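PDB 3WQB: extracellular serine protease from Aeromonas sobria, which cleaves peptide bonds that follow paired basic residues, one of them lysine, as a calcium-binding, kexin- and furin-like secreted serine protease and probable virulence factor. Local coordinates for residues 245-253 with 529-537. The protein carries 1 engineered substitution. Residues are numbered along the deposited sequence; the frame is centred on the assembly and turned at random.
Sequences NLDPSNSNF and RDMRMLSNK
Arg532 reaches from its strand into the turn at 248-252 and grips it with two neighbouring nitrogens: NE bonds to Ser251 OG at 2.9 Å and NH2 to Pro248 O at 2.8 Å. Both acceptors lie close to the guanidinium plane, while Asn252 CA lies over one face, toward its rim. The side chain leaves anti to the backbone N (chi1 -166°) and bends at chi3, which turns NE onto the serine. Pro248 O, at the start of the 3-10 turn, also accepts from Ser251 OG and more distantly from Ser251 N; a small hydroxyl suits position 251 because it can receive from the arginine and donate to this carbonyl. NH1 forms a salt bridge with Asp197, which probably helps offset the charge of the buried arginine. Loop 245-253 belongs to the subtilisin domain and strand 531-535 to the P-domain, the pairing characteristic of furin-like proteases, so these bonds join the two domains. Further along, Asn245 imitates a neighbouring strand: OD1 accepts from Leu534 N at 3.0 Å, the N-H coming from above the side-chain carbonyl plane of Asn245, and ND2 gives to Leu534 O at 3.1 Å. Ser251 CB packs 3.8 Å from Leu534 CB, and Leu534 CD1 comes to the edge of the Phe253 ring. Packing is looser toward Met531, where a water lies within hydrogen-bonding distance of both Asn245 O and Arg532 O, and the unbranched Met531, bent at chi3, sets its CE methyl 3.8 Å from Leu246 CD2.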
# COMPACT_ATOMS: atom_id res chain seq x y z
N ASN A 245 -7.05 -0.05 4.94
CA ASN A 245 -7.14 1.30 5.52
C ASN A 245 -6.39 1.45 6.85
O ASN A 245 -6.29 2.55 7.38
CB ASN A 245 -8.60 1.74 5.69
CG ASN A 245 -9.13 2.56 4.51
OD1 ASN A 245 -8.41 3.36 3.93
ND2 ASN A 245 -10.41 2.39 4.20
N LEU A 246 -5.87 0.35 7.41
CA LEU A 246 -5.17 0.47 8.70
C LEU A 246 -3.84 1.21 8.63
O LEU A 246 -3.50 1.97 9.53
CB LEU A 246 -4.98 -0.88 9.39
CG LEU A 246 -6.24 -1.62 9.83
CD1 LEU A 246 -5.87 -2.98 10.42
CD2 LEU A 246 -7.06 -0.79 10.82
N ASP A 247 -3.09 1.00 7.55
CA ASP A 247 -1.82 1.71 7.38
C ASP A 247 -2.15 3.12 6.92
O ASP A 247 -2.73 3.29 5.84
CB ASP A 247 -0.95 0.97 6.35
CG ASP A 247 0.33 1.72 5.98
OD1 ASP A 247 0.51 2.90 6.37
OD2 ASP A 247 1.16 1.10 5.29
N PRO A 248 -1.82 4.14 7.75
CA PRO A 248 -2.21 5.52 7.42
C PRO A 248 -1.81 6.01 6.01
O PRO A 248 -2.54 6.78 5.39
CB PRO A 248 -1.53 6.36 8.51
CG PRO A 248 -0.45 5.48 9.06
CD PRO A 248 -0.98 4.09 8.96
N SER A 249 -0.68 5.54 5.50
CA SER A 249 -0.22 5.98 4.18
C SER A 249 -1.16 5.53 3.06
O SER A 249 -1.22 6.16 2.00
CB SER A 249 1.18 5.45 3.90
OG SER A 249 2.08 5.93 4.88
N ASN A 250 -1.90 4.45 3.30
CA ASN A 250 -2.75 3.89 2.26
C ASN A 250 -4.02 4.68 2.00
O ASN A 250 -4.76 4.36 1.08
CB ASN A 250 -3.11 2.44 2.57
CG ASN A 250 -1.93 1.51 2.49
OD1 ASN A 250 -0.86 1.87 1.98
ND2 ASN A 250 -2.12 0.28 2.98
N SER A 251 -4.29 5.70 2.81
CA SER A 251 -5.47 6.55 2.62
C SER A 251 -5.12 7.97 2.19
O SER A 251 -5.96 8.87 2.28
CB SER A 251 -6.34 6.56 3.89
OG SER A 251 -5.59 7.01 5.00
N ASN A 252 -3.89 8.18 1.70
CA ASN A 252 -3.45 9.53 1.36
C ASN A 252 -3.85 10.02 -0.02
O ASN A 252 -3.45 11.11 -0.42
CB ASN A 252 -1.94 9.70 1.56
CG ASN A 252 -1.12 9.02 0.49
OD1 ASN A 252 -1.64 8.29 -0.35
ND2 ASN A 252 0.19 9.26 0.52
N PHE A 253 -4.63 9.21 -0.75
CA PHE A 253 -5.10 9.52 -2.11
C PHE A 253 -4.01 9.44 -3.18
O PHE A 253 -4.23 8.85 -4.22
CB PHE A 253 -5.83 10.87 -2.19
CG PHE A 253 -6.29 11.22 -3.57
CD1 PHE A 253 -7.35 10.53 -4.16
CD2 PHE A 253 -5.66 12.24 -4.30
CE1 PHE A 253 -7.80 10.86 -5.43
CE2 PHE A 253 -6.09 12.56 -5.58
CZ PHE A 253 -7.16 11.88 -6.14
N ARG A 529 -8.06 8.21 17.11
CA ARG A 529 -7.78 9.64 17.17
C ARG A 529 -7.34 10.09 15.78
O ARG A 529 -6.21 9.82 15.36
CB ARG A 529 -6.68 9.95 18.21
CG ARG A 529 -7.08 9.74 19.68
CD ARG A 529 -8.27 10.62 20.07
NE ARG A 529 -8.64 10.51 21.48
CZ ARG A 529 -9.49 9.62 21.97
NH1 ARG A 529 -10.07 8.72 21.18
NH2 ARG A 529 -9.77 9.61 23.27
N ASP A 530 -8.26 10.74 15.06
CA ASP A 530 -8.03 11.17 13.67
C ASP A 530 -7.49 10.02 12.81
O ASP A 530 -6.55 10.19 12.03
CB ASP A 530 -7.07 12.37 13.59
CG ASP A 530 -7.66 13.65 14.15
OD1 ASP A 530 -8.89 13.80 14.20
OD2 ASP A 530 -6.85 14.53 14.53
N MET A 531 -8.07 8.83 12.98
CA MET A 531 -7.68 7.72 12.12
C MET A 531 -8.27 7.96 10.73
O MET A 531 -9.46 8.17 10.59
CB MET A 531 -8.16 6.38 12.66
CG MET A 531 -7.64 5.25 11.80
SD MET A 531 -8.22 3.64 12.26
CE MET A 531 -8.29 2.85 10.66
N ARG A 532 -7.41 7.92 9.72
CA ARG A 532 -7.83 8.23 8.36
C ARG A 532 -8.16 6.98 7.56
O ARG A 532 -7.48 5.94 7.68
CB ARG A 532 -6.77 9.07 7.63
CG ARG A 532 -7.29 9.72 6.35
CD ARG A 532 -6.25 10.59 5.69
NE ARG A 532 -5.05 9.82 5.40
CZ ARG A 532 -3.87 10.33 5.08
NH1 ARG A 532 -3.72 11.65 5.00
NH2 ARG A 532 -2.84 9.53 4.84
N MET A 533 -9.23 7.08 6.77
CA MET A 533 -9.63 6.02 5.85
C MET A 533 -10.02 6.65 4.52
O MET A 533 -10.44 7.81 4.47
CB MET A 533 -10.80 5.22 6.42
CG MET A 533 -10.47 4.47 7.69
SD MET A 533 -11.89 4.17 8.77
CE MET A 533 -12.10 5.78 9.49
N LEU A 534 -9.86 5.90 3.44
CA LEU A 534 -10.26 6.37 2.11
C LEU A 534 -11.20 5.36 1.46
O LEU A 534 -11.07 4.16 1.68
CB LEU A 534 -9.02 6.62 1.25
CG LEU A 534 -9.29 7.10 -0.18
CD1 LEU A 534 -8.26 8.12 -0.62
CD2 LEU A 534 -9.34 5.95 -1.19
N SER A 535 -12.15 5.86 0.68
CA SER A 535 -12.96 4.99 -0.16
C SER A 535 -12.94 5.43 -1.61
O SER A 535 -13.07 6.63 -1.92
CB SER A 535 -14.40 4.91 0.32
OG SER A 535 -15.16 4.14 -0.59
N ASN A 536 -12.82 4.44 -2.49
CA ASN A 536 -12.93 4.63 -3.93
C ASN A 536 -14.32 4.31 -4.47
O ASN A 536 -14.59 4.48 -5.67
CB ASN A 536 -11.89 3.77 -4.65
CG ASN A 536 -10.48 4.25 -4.41
OD1 ASN A 536 -10.20 5.45 -4.52
ND2 ASN A 536 -9.57 3.32 -4.11
N LYS A 537 -15.20 3.80 -3.60
CA LYS A 537 -16.51 3.29 -4.02
C LYS A 537 -17.39 4.29 -4.74
O LYS A 537 -18.26 3.90 -5.53
CB LYS A 537 -17.23 2.72 -2.80
CG LYS A 537 -18.67 2.30 -3.02
CD LYS A 537 -18.79 1.10 -3.97
CE LYS A 537 -20.24 0.68 -4.15
NZ LYS A 537 -20.83 0.12 -2.90
O HOH W 1 -5.46 4.70 9.17